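Local coordinates for uncharacterized protein (Parabacteroides merdae ATCC 43184, PDB 4OPW) that is of unknown function but is a putative adhesin of the DUF2807 family, probably acting at the cell surface in attachment, at residues I16-F21 with V81-K86; I112-N117 with L133-S138; N218-G223 with T236-K241. All blocks are in the same frame, centred on the assembly; numbering follows the deposited sequence. Where two conformers were deposited one is given.

Interaction 1: I16-F21 with V81-K86; sequences ITIDDF and VKTNSK
With chi1 at 64°, Phe21 sets CG between its backbone N and carbonyl carbon, which swings the ring back over the strand 81-85 and lays one face on the methylene of Ser85. In Ser85 a chi1 of 73° puts OG in the corresponding position, 3.7 Å from Phe21 CE1, while CB meets the face of the ring. Ser85 CB sits 3.8 Å from the centroid of the Phe21 ring and 16° off the ring normal, a CH-pi contact made over the face and displaced toward the rim. The same Ser85 CB also lies 3.3 Å from Phe21 O, so the serine is held against both the backbone and the ring of one residue. Its hydroxyl is engaged by Tyr34 OH and by Trp87 O.

The far end of the ring reaches Thr83. Thr83 OG1 lies near the ring plane, at the edge, 3.7 Å from Phe21 CE2, while Thr83 CG2 packs against Phe21 CZ. This hydroxyl bonds to His42 O, on the strand that pairs with both 11-17 and 80-85. Past strand 11-17, which pairs antiparallel with 42-46, the chain runs across the end of strand 80-85, in the N-terminal part of a fold whose later strands stack in parallel as in a beta-solenoid.

Ile18 comes in at about a right angle to Thr83, its CG2 branch 3.8 Å from Thr83 OG1; Ile57 and Ile59 of strand 55-60 also pack on this isoleucine. Polar links between the segments run through water. One molecule donates to Asp19 O and, at 3.2 Å, to Asn84 O, and weakly accepts from Phe21 N. A second accepts from Lys86 N at 3.0 Å and donates weakly to Asp20 OD1.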
loop_
_atom_site.group_PDB
_atom_site.type_symbol
_atom_site.label_atom_id
_atom_site.label_comp_id
_atom_site.label_asym_id
_atom_site.label_seq_id
_atom_site.Cartn_x
_atom_site.Cartn_y
_atom_site.Cartn_z
ATOM N N ILE A 16 -21.923 5.178 12.238
ATOM C CA ILE A 16 -22.142 6.595 12.541
ATOM C C ILE A 16 -21.689 7.422 11.353
ATOM O O ILE A 16 -20.990 6.919 10.462
ATOM C CB ILE A 16 -21.423 7.048 13.866
ATOM C CG1 ILE A 16 -19.876 6.910 13.747
ATOM C CG2 ILE A 16 -21.985 6.311 15.121
ATOM C CD1 ILE A 16 -19.044 7.573 14.860
ATOM N N THR A 17 -22.051 8.711 11.355
ATOM C CA THR A 17 -21.566 9.614 10.323
ATOM C C THR A 17 -20.123 9.933 10.654
ATOM O O THR A 17 -19.703 9.805 11.824
ATOM C CB THR A 17 -22.434 10.874 10.247
ATOM O OG1 THR A 17 -22.436 11.487 11.546
ATOM C CG2 THR A 17 -23.862 10.562 9.771
ATOM N N ILE A 18 -19.353 10.314 9.633
ATOM C CA ILE A 18 -17.962 10.707 9.834
ATOM C C ILE A 18 -17.682 11.989 9.064
ATOM O O ILE A 18 -18.254 12.206 7.994
ATOM C CB ILE A 18 -16.987 9.554 9.440
ATOM C CG1 ILE A 18 -15.546 9.828 9.946
ATOM C CG2 ILE A 18 -17.022 9.228 7.925
ATOM C CD1 ILE A 18 -14.531 8.640 9.724
ATOM N N ASP A 19 -16.777 12.831 9.610
ATOM C CA ASP A 19 -16.327 14.073 8.982
ATOM C C ASP A 19 -15.501 13.760 7.733
ATOM O O ASP A 19 -15.163 12.591 7.473
ATOM C CB ASP A 19 -15.482 14.899 9.976
ATOM C CG ASP A 19 -16.239 15.622 11.087
ATOM O OD1 ASP A 19 -17.482 15.737 10.991
ATOM O OD2 ASP A 19 -15.583 16.080 12.051
ATOM N N ASP A 20 -15.169 14.810 6.954
ATOM C CA ASP A 20 -14.358 14.648 5.748
ATOM C C ASP A 20 -12.914 14.321 6.097
ATOM O O ASP A 20 -12.315 14.955 6.981
ATOM C CB ASP A 20 -14.394 15.957 4.919
ATOM C CG ASP A 20 -15.694 16.267 4.209
ATOM O OD1 ASP A 20 -16.622 15.435 4.275
ATOM O OD2 ASP A 20 -15.782 17.352 3.584
ATOM N N PHE A 21 -12.354 13.337 5.395
ATOM C CA PHE A 21 -10.934 12.987 5.504
ATOM C C PHE A 21 -10.389 12.722 4.107
ATOM O O PHE A 21 -11.145 12.283 3.237
ATOM C CB PHE A 21 -10.684 11.787 6.448
ATOM C CG PHE A 21 -11.295 10.481 6.002
ATOM C CD1 PHE A 21 -10.592 9.608 5.170
ATOM C CD2 PHE A 21 -12.578 10.120 6.409
ATOM C CE1 PHE A 21 -11.174 8.415 4.723
ATOM C CE2 PHE A 21 -13.145 8.904 5.993
ATOM C CZ PHE A 21 -12.447 8.066 5.143
ATOM N N VAL A 81 -13.292 -2.037 9.902
ATOM C CA VAL A 81 -13.626 -0.649 9.617
ATOM C C VAL A 81 -14.147 -0.589 8.180
ATOM O O VAL A 81 -13.501 -1.115 7.267
ATOM C CB VAL A 81 -12.418 0.304 9.836
ATOM C CG1 VAL A 81 -12.773 1.752 9.451
ATOM C CG2 VAL A 81 -11.937 0.238 11.279
ATOM N N LYS A 82 -15.334 0.007 7.981
ATOM C CA LYS A 82 -15.876 0.240 6.648
ATOM C C LYS A 82 -16.185 1.735 6.540
ATOM O O LYS A 82 -17.010 2.232 7.302
ATOM C CB LYS A 82 -17.121 -0.616 6.364
ATOM C CG LYS A 82 -17.609 -0.447 4.920
ATOM C CD LYS A 82 -18.881 -1.227 4.625
ATOM C CE LYS A 82 -19.537 -0.703 3.373
ATOM N NZ LYS A 82 -20.480 -1.684 2.783
ATOM N N THR A 83 -15.510 2.467 5.625
ATOM C CA THR A 83 -15.774 3.913 5.543
ATOM C C THR A 83 -15.581 4.413 4.107
ATOM O O THR A 83 -15.141 3.662 3.236
ATOM C CB THR A 83 -14.901 4.677 6.566
ATOM O OG1 THR A 83 -15.360 6.020 6.695
ATOM C CG2 THR A 83 -13.412 4.622 6.240
ATOM N N ASN A 84 -15.946 5.662 3.858
ATOM C CA ASN A 84 -15.830 6.264 2.536
ATOM C C ASN A 84 -15.477 7.745 2.663
ATOM O O ASN A 84 -15.730 8.367 3.708
ATOM C CB ASN A 84 -17.154 6.089 1.730
ATOM C CG ASN A 84 -18.295 6.945 2.227
ATOM O OD1 ASN A 84 -18.796 6.755 3.343
ATOM N ND2 ASN A 84 -18.725 7.924 1.416
ATOM N N SER A 85 -14.930 8.314 1.582
ATOM C CA SER A 85 -14.629 9.736 1.492
ATOM C C SER A 85 -14.640 10.145 0.034
ATOM O O SER A 85 -14.493 9.295 -0.843
ATOM C CB SER A 85 -13.286 10.059 2.137
ATOM O OG SER A 85 -12.200 9.617 1.343
ATOM N N LYS A 86 -14.773 11.443 -0.226
ATOM C CA LYS A 86 -14.774 11.913 -1.600
ATOM C C LYS A 86 -13.355 11.845 -2.213
ATOM O O LYS A 86 -13.206 11.600 -3.414
ATOM C CB LYS A 86 -15.332 13.342 -1.642
ATOM C CG LYS A 86 -15.498 13.894 -3.046
ATOM C CD LYS A 86 -16.331 15.178 -3.081
ATOM C CE LYS A 86 -16.259 15.781 -4.468
ATOM N NZ LYS A 86 -17.144 16.982 -4.603
HETATM O O HOH W 1 -15.084 11.387 4.620
HETATM O O HOH W 2 -15.207 13.073 2.291
#

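Interaction 2: I112-N117 with L133-S138; sequences INANSN and LNVSGS
Ile112 and Leu133 lie side by side and point the same way, with Leu133 CD2 4.1 Å from Ile112 CB. Ala114 and Val135 repeat this pairing two residues further on, on the same face, where Ala114 CB meets the CG2 branch of the valine. The opposite face carries Asn113 and Asn134, again alongside each other and pointing the same way; Asn134 ND2 is held by Asp132 OD1.

Between the two faces the backbones run parallel and in direct register. Ile112 O receives Asn134 N, Asn134 O receives Ala114 N in a nearly straight bond of 2.8 Å, and Ala114 O receives Ser136 N.

Beyond Ala114 the paired segments turn together. Asn115 keeps CG anti to its carbonyl carbon (chi1 -52°), which brings ND2 to within 2.7 Å of Ser136 OG, a bond tilted 22° from the amide plane. A water bridges Ser136 OG and Ser116 N. At the turn itself Asn117 N donates to Gly137 O at 2.9 Å, approaching from above the carbonyl plane. Gly137 turns with positive phi and lies against Ser116, with Ser116 CA 3.4 Å from Gly137 O.

Each segment is the end of one strand and the start of a turn in a right-handed parallel beta-helix-like stack. Strand 90-94 flanks 109-114 on the side away from 130-136, and the apolar face packs inward on Val120 and Leu122 of strand 119-122, on Met141 of strand 139-147, and on Ile161 and Leu163 of strand 159-163.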
loop_
_atom_site.group_PDB
_atom_site.type_symbol
_atom_site.label_atom_id
_atom_site.label_comp_id
_atom_site.label_asym_id
_atom_site.label_seq_id
_atom_site.Cartn_x
_atom_site.Cartn_y
_atom_site.Cartn_z
ATOM N N ILE A 112 1.058 5.639 -0.682
ATOM C CA ILE A 112 0.775 4.560 0.242
ATOM C C ILE A 112 2.059 4.060 0.880
ATOM O O ILE A 112 3.025 3.746 0.169
ATOM C CB ILE A 112 0.015 3.404 -0.453
ATOM C CG1 ILE A 112 -1.278 3.956 -1.123
ATOM C CG2 ILE A 112 -0.313 2.253 0.558
ATOM C CD1 ILE A 112 -2.116 2.967 -1.794
ATOM N N ASN A 113 2.078 4.011 2.223
ATOM C CA ASN A 113 3.195 3.482 3.002
ATOM C C ASN A 113 2.690 2.275 3.775
ATOM O O ASN A 113 1.843 2.435 4.659
ATOM C CB ASN A 113 3.780 4.550 3.940
ATOM C CG ASN A 113 4.356 5.767 3.246
ATOM O OD1 ASN A 113 4.691 5.755 2.054
ATOM N ND2 ASN A 113 4.510 6.855 3.993
ATOM N N ALA A 114 3.162 1.070 3.412
ATOM C CA ALA A 114 2.718 -0.179 4.011
ATOM C C ALA A 114 3.885 -0.760 4.782
ATOM O O ALA A 114 4.959 -1.006 4.210
ATOM C CB ALA A 114 2.220 -1.138 2.919
ATOM N N ASN A 115 3.701 -0.895 6.098
ATOM C CA ASN A 115 4.763 -1.372 6.973
ATOM C C ASN A 115 4.360 -2.589 7.765
ATOM O O ASN A 115 3.198 -3.005 7.736
ATOM C CB ASN A 115 5.143 -0.245 7.945
ATOM C CG ASN A 115 5.466 1.074 7.280
ATOM O OD1 ASN A 115 4.834 2.110 7.552
ATOM N ND2 ASN A 115 6.415 1.053 6.364
ATOM N N SER A 116 5.345 -3.159 8.485
ATOM C CA SER A 116 5.200 -4.242 9.444
ATOM C C SER A 116 4.034 -5.202 9.120
ATOM O O SER A 116 2.985 -5.187 9.785
ATOM C CB SER A 116 5.049 -3.669 10.854
ATOM O OG SER A 116 4.133 -2.580 10.907
ATOM N N ASN A 117 4.227 -6.026 8.068
ATOM C CA ASN A 117 3.377 -7.153 7.654
ATOM C C ASN A 117 1.969 -6.831 7.161
ATOM O O ASN A 117 1.176 -7.766 6.955
ATOM C CB ASN A 117 3.242 -8.170 8.811
ATOM C CG ASN A 117 4.576 -8.608 9.329
ATOM O OD1 ASN A 117 5.208 -9.488 8.746
ATOM N ND2 ASN A 117 5.049 -7.936 10.355
ATOM N N LEU A 133 4.300 4.340 -3.998
ATOM C CA LEU A 133 4.126 3.146 -3.189
ATOM C C LEU A 133 5.393 2.767 -2.466
ATOM O O LEU A 133 6.471 2.697 -3.071
ATOM C CB LEU A 133 3.674 1.989 -4.088
ATOM C CG LEU A 133 2.496 2.285 -5.045
ATOM C CD1 LEU A 133 2.198 1.086 -5.926
ATOM C CD2 LEU A 133 1.238 2.694 -4.279
ATOM N N ASN A 134 5.265 2.552 -1.158
ATOM C CA ASN A 134 6.392 2.220 -0.293
ATOM C C ASN A 134 6.051 1.059 0.593
ATOM O O ASN A 134 5.000 1.059 1.250
ATOM C CB ASN A 134 6.771 3.438 0.566
ATOM C CG ASN A 134 7.050 4.671 -0.266
ATOM O OD1 ASN A 134 8.167 4.866 -0.713
ATOM N ND2 ASN A 134 6.006 5.470 -0.563
ATOM N N VAL A 135 6.924 0.041 0.597
ATOM C CA VAL A 135 6.721 -1.135 1.427
ATOM C C VAL A 135 7.954 -1.357 2.306
ATOM O O VAL A 135 9.094 -1.159 1.851
ATOM C CB VAL A 135 6.394 -2.378 0.540
ATOM C CG1 VAL A 135 6.779 -3.692 1.232
ATOM C CG2 VAL A 135 4.908 -2.393 0.137
ATOM N N SER A 136 7.725 -1.808 3.551
ATOM C CA SER A 136 8.819 -2.222 4.435
ATOM C C SER A 136 8.283 -3.248 5.428
ATOM O O SER A 136 7.075 -3.495 5.445
ATOM C CB SER A 136 9.445 -1.023 5.146
ATOM O OG SER A 136 8.608 -0.519 6.170
ATOM N N GLY A 137 9.181 -3.876 6.190
ATOM C CA GLY A 137 8.821 -4.833 7.240
ATOM C C GLY A 137 7.940 -5.970 6.788
ATOM O O GLY A 137 7.012 -6.357 7.500
ATOM N N SER A 138 8.237 -6.531 5.595
ATOM C CA SER A 138 7.558 -7.687 5.003
ATOM C C SER A 138 6.087 -7.432 4.712
ATOM O O SER A 138 5.322 -8.400 4.576
ATOM C CB SER A 138 7.716 -8.944 5.868
ATOM O OG SER A 138 9.078 -9.241 6.116
HETATM O O HOH W 3 7.986 -1.773 8.819
HETATM O O HOH W 4 4.136 -10.361 6.298
HETATM O O HOH W 5 7.626 -7.389 10.176
#

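Interaction 3: N218-G223 with T236-K241; sequences NIRYKG and TVEEVK
Thr236 meets Asn218 and Arg220 together. Its N donates to Asn218 OD1 at 2.9 Å, and its O accepts from Ile219 N and from Arg220 NH1. Thr236 O lies in the guanidinium plane, at its edge, but NH1 comes from well above the carbonyl plane, not along a lone pair. Arg220 NH1 also bonds to Ile219 O, so this one nitrogen joins two carbonyls of the paired strands. Thr236 OG1 receives only weak bonds from NH1 and NH2, and donates to Glu238 OE2 at 2.8 Å.

Val237 faces the other way, its CG2 near Ile219 CD1 and its CG1 4.1 Å from Tyr221 CE1.

Glu238 lies alongside Arg220, its carboxylate stacked over one face of the guanidinium with the planes 16° apart. Glu238 OE2 is 3.5 Å from Arg220 NH2, a salt bridge of charges only, since the oxygen stands out of the guanidinium plane. A bend at chi2 of -64° folds the arginine back to reach both Thr236 and this carboxylate. In the backbone, Glu238 N binds Ile219 O, and Glu238 O takes Tyr221 N.

One face of the Tyr221 ring lies over the backbone of Glu239, CA facing its centre, and Glu239 CB is 4.0 Å from the centroid of the Tyr221 ring, a CH-pi contact over that face. Its OE1 forms a salt bridge with Lys241 NZ, although that lysine is poorly ordered. A water joins Glu239 OE2, Val240 O and Gly223 N.

Val240 N donates to Tyr221 O at 2.9 Å, while Val240 CG2 packs 3.7 Å from Lys222 CG.

Parallel strands in register, with Ile219 and Val237 turned toward strand 208-214 and Arg220 and Glu238 on the other face, are what successive coils of a parallel beta-solenoid present, here at its C-terminal end.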
loop_
_atom_site.group_PDB
_atom_site.type_symbol
_atom_site.label_atom_id
_atom_site.label_comp_id
_atom_site.label_asym_id
_atom_site.label_seq_id
_atom_site.Cartn_x
_atom_site.Cartn_y
_atom_site.Cartn_z
ATOM N N ASN A 218 18.373 -9.297 -8.659
ATOM C CA ASN A 218 18.205 -9.479 -10.100
ATOM C C ASN A 218 17.096 -8.620 -10.669
ATOM O O ASN A 218 16.033 -8.482 -10.054
ATOM C CB ASN A 218 17.910 -10.939 -10.430
ATOM C CG ASN A 218 19.074 -11.836 -10.144
ATOM O OD1 ASN A 218 20.135 -11.709 -10.755
ATOM N ND2 ASN A 218 18.926 -12.692 -9.147
ATOM N N ILE A 219 17.350 -8.075 -11.859
ATOM C CA ILE A 219 16.378 -7.300 -12.607
ATOM C C ILE A 219 16.013 -8.119 -13.846
ATOM O O ILE A 219 16.899 -8.517 -14.612
ATOM C CB ILE A 219 16.891 -5.891 -12.971
ATOM C CG1 ILE A 219 17.138 -5.047 -11.699
ATOM C CG2 ILE A 219 15.918 -5.194 -13.967
ATOM C CD1 ILE A 219 17.888 -3.709 -11.958
ATOM N N ARG A 220 14.720 -8.404 -14.017
ATOM C CA ARG A 220 14.254 -9.138 -15.196
ATOM C C ARG A 220 13.272 -8.239 -15.915
ATOM O O ARG A 220 12.374 -7.695 -15.278
ATOM C CB ARG A 220 13.660 -10.513 -14.812
ATOM C CG ARG A 220 14.686 -11.508 -14.240
ATOM C CD ARG A 220 15.767 -11.897 -15.242
ATOM N NE ARG A 220 16.771 -12.789 -14.657
ATOM C CZ ARG A 220 17.921 -12.396 -14.112
ATOM N NH1 ARG A 220 18.220 -11.107 -14.033
ATOM N NH2 ARG A 220 18.775 -13.289 -13.633
ATOM N N TYR A 221 13.484 -7.995 -17.212
ATOM C CA TYR A 221 12.611 -7.075 -17.916
ATOM C C TYR A 221 12.025 -7.657 -19.189
ATOM O O TYR A 221 12.619 -8.530 -19.828
ATOM C CB TYR A 221 13.372 -5.765 -18.251
ATOM C CG TYR A 221 14.489 -5.927 -19.264
ATOM C CD1 TYR A 221 15.792 -6.214 -18.858
ATOM C CD2 TYR A 221 14.248 -5.779 -20.626
ATOM C CE1 TYR A 221 16.823 -6.350 -19.782
ATOM C CE2 TYR A 221 15.268 -5.926 -21.558
ATOM C CZ TYR A 221 16.557 -6.202 -21.131
ATOM O OH TYR A 221 17.559 -6.344 -22.058
ATOM N N LYS A 222 10.860 -7.136 -19.577
ATOM C CA LYS A 222 10.238 -7.463 -20.863
ATOM C C LYS A 222 10.330 -6.224 -21.700
ATOM O O LYS A 222 10.018 -5.128 -21.212
ATOM C CB LYS A 222 8.792 -7.956 -20.698
ATOM C CG LYS A 222 8.764 -9.415 -20.264
ATOM C CD LYS A 222 7.378 -9.947 -19.957
ATOM C CE LYS A 222 7.494 -11.316 -19.319
ATOM N NZ LYS A 222 6.174 -11.921 -19.031
ATOM N N GLY A 223 10.844 -6.352 -22.910
ATOM C CA GLY A 223 10.984 -5.192 -23.770
ATOM C C GLY A 223 10.039 -5.232 -24.955
ATOM O O GLY A 223 8.882 -5.645 -24.806
ATOM N N THR A 236 22.175 -9.862 -11.815
ATOM C CA THR A 236 22.226 -9.532 -13.246
ATOM C C THR A 236 20.966 -8.821 -13.700
ATOM O O THR A 236 19.921 -8.872 -13.036
ATOM C CB THR A 236 22.411 -10.807 -14.122
ATOM O OG1 THR A 236 21.272 -11.650 -13.955
ATOM C CG2 THR A 236 23.705 -11.572 -13.835
ATOM N N VAL A 237 21.074 -8.204 -14.874
ATOM C CA VAL A 237 20.018 -7.520 -15.612
ATOM C C VAL A 237 19.817 -8.353 -16.876
ATOM O O VAL A 237 20.761 -8.486 -17.660
ATOM C CB VAL A 237 20.382 -6.044 -15.922
ATOM C CG1 VAL A 237 19.240 -5.338 -16.645
ATOM C CG2 VAL A 237 20.764 -5.282 -14.658
ATOM N N GLU A 238 18.633 -8.964 -17.049
ATOM C CA GLU A 238 18.395 -9.842 -18.201
ATOM C C GLU A 238 16.985 -9.709 -18.737
ATOM O O GLU A 238 16.041 -9.516 -17.969
ATOM C CB GLU A 238 18.638 -11.325 -17.824
ATOM C CG GLU A 238 20.084 -11.700 -17.540
ATOM C CD GLU A 238 20.298 -13.117 -17.050
ATOM O OE1 GLU A 238 19.579 -14.028 -17.521
ATOM O OE2 GLU A 238 21.201 -13.321 -16.207
ATOM N N GLU A 239 16.843 -9.830 -20.065
ATOM C CA GLU A 239 15.547 -9.822 -20.726
ATOM C C GLU A 239 14.863 -11.187 -20.576
ATOM O O GLU A 239 15.530 -12.218 -20.671
ATOM C CB GLU A 239 15.735 -9.508 -22.232
ATOM C CG GLU A 239 14.419 -9.222 -22.929
ATOM C CD GLU A 239 14.452 -8.897 -24.408
ATOM O OE1 GLU A 239 15.192 -9.572 -25.161
ATOM O OE2 GLU A 239 13.647 -8.037 -24.826
ATOM N N VAL A 240 13.545 -11.207 -20.400
ATOM C CA VAL A 240 12.799 -12.466 -20.372
ATOM C C VAL A 240 11.858 -12.476 -21.581
ATOM O O VAL A 240 11.235 -11.457 -21.878
ATOM C CB VAL A 240 12.065 -12.760 -19.045
ATOM C CG1 VAL A 240 13.048 -13.142 -17.940
ATOM C CG2 VAL A 240 11.203 -11.592 -18.612
ATOM N N LYS A 241 11.787 -13.607 -22.292
ATOM C CA LYS A 241 10.947 -13.745 -23.488
ATOM C C LYS A 241 9.664 -14.536 -23.185
ATOM O O LYS A 241 9.582 -15.178 -22.111
ATOM C CB LYS A 241 11.738 -14.397 -24.637
ATOM C CG LYS A 241 12.911 -13.534 -25.109
ATOM C CD LYS A 241 13.746 -14.206 -26.187
ATOM C CE LYS A 241 15.198 -13.788 -26.138
ATOM N NZ LYS A 241 15.387 -12.339 -26.423
ATOM O OXT LYS A 241 8.720 -14.466 -24.002
HETATM O O HOH W 6 11.237 -9.154 -23.953
#

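Overall arrangement
From the N terminus, interaction 1 comes first: after a long excursion that includes strands 42-46 and 55-60, the chain returns at 81-86 to pack on 16-21, closing the first loop and tying the stretch after strand 11-17 to the end of strand 80-85. Interactions 2 and 3 follow in series, each spanning a far shorter piece of chain, so no loop encloses or crosses another. Interaction 2 joins neighbouring strands 109-114 and 130-136 of the run that continues to 226-232. Interaction 3 pairs 218-221 with 237-239, in the set of strands that interaction 1 also reaches. Centres of interactions 1 and 3 lie about 43 Å apart, on opposite sides of the chain's centre.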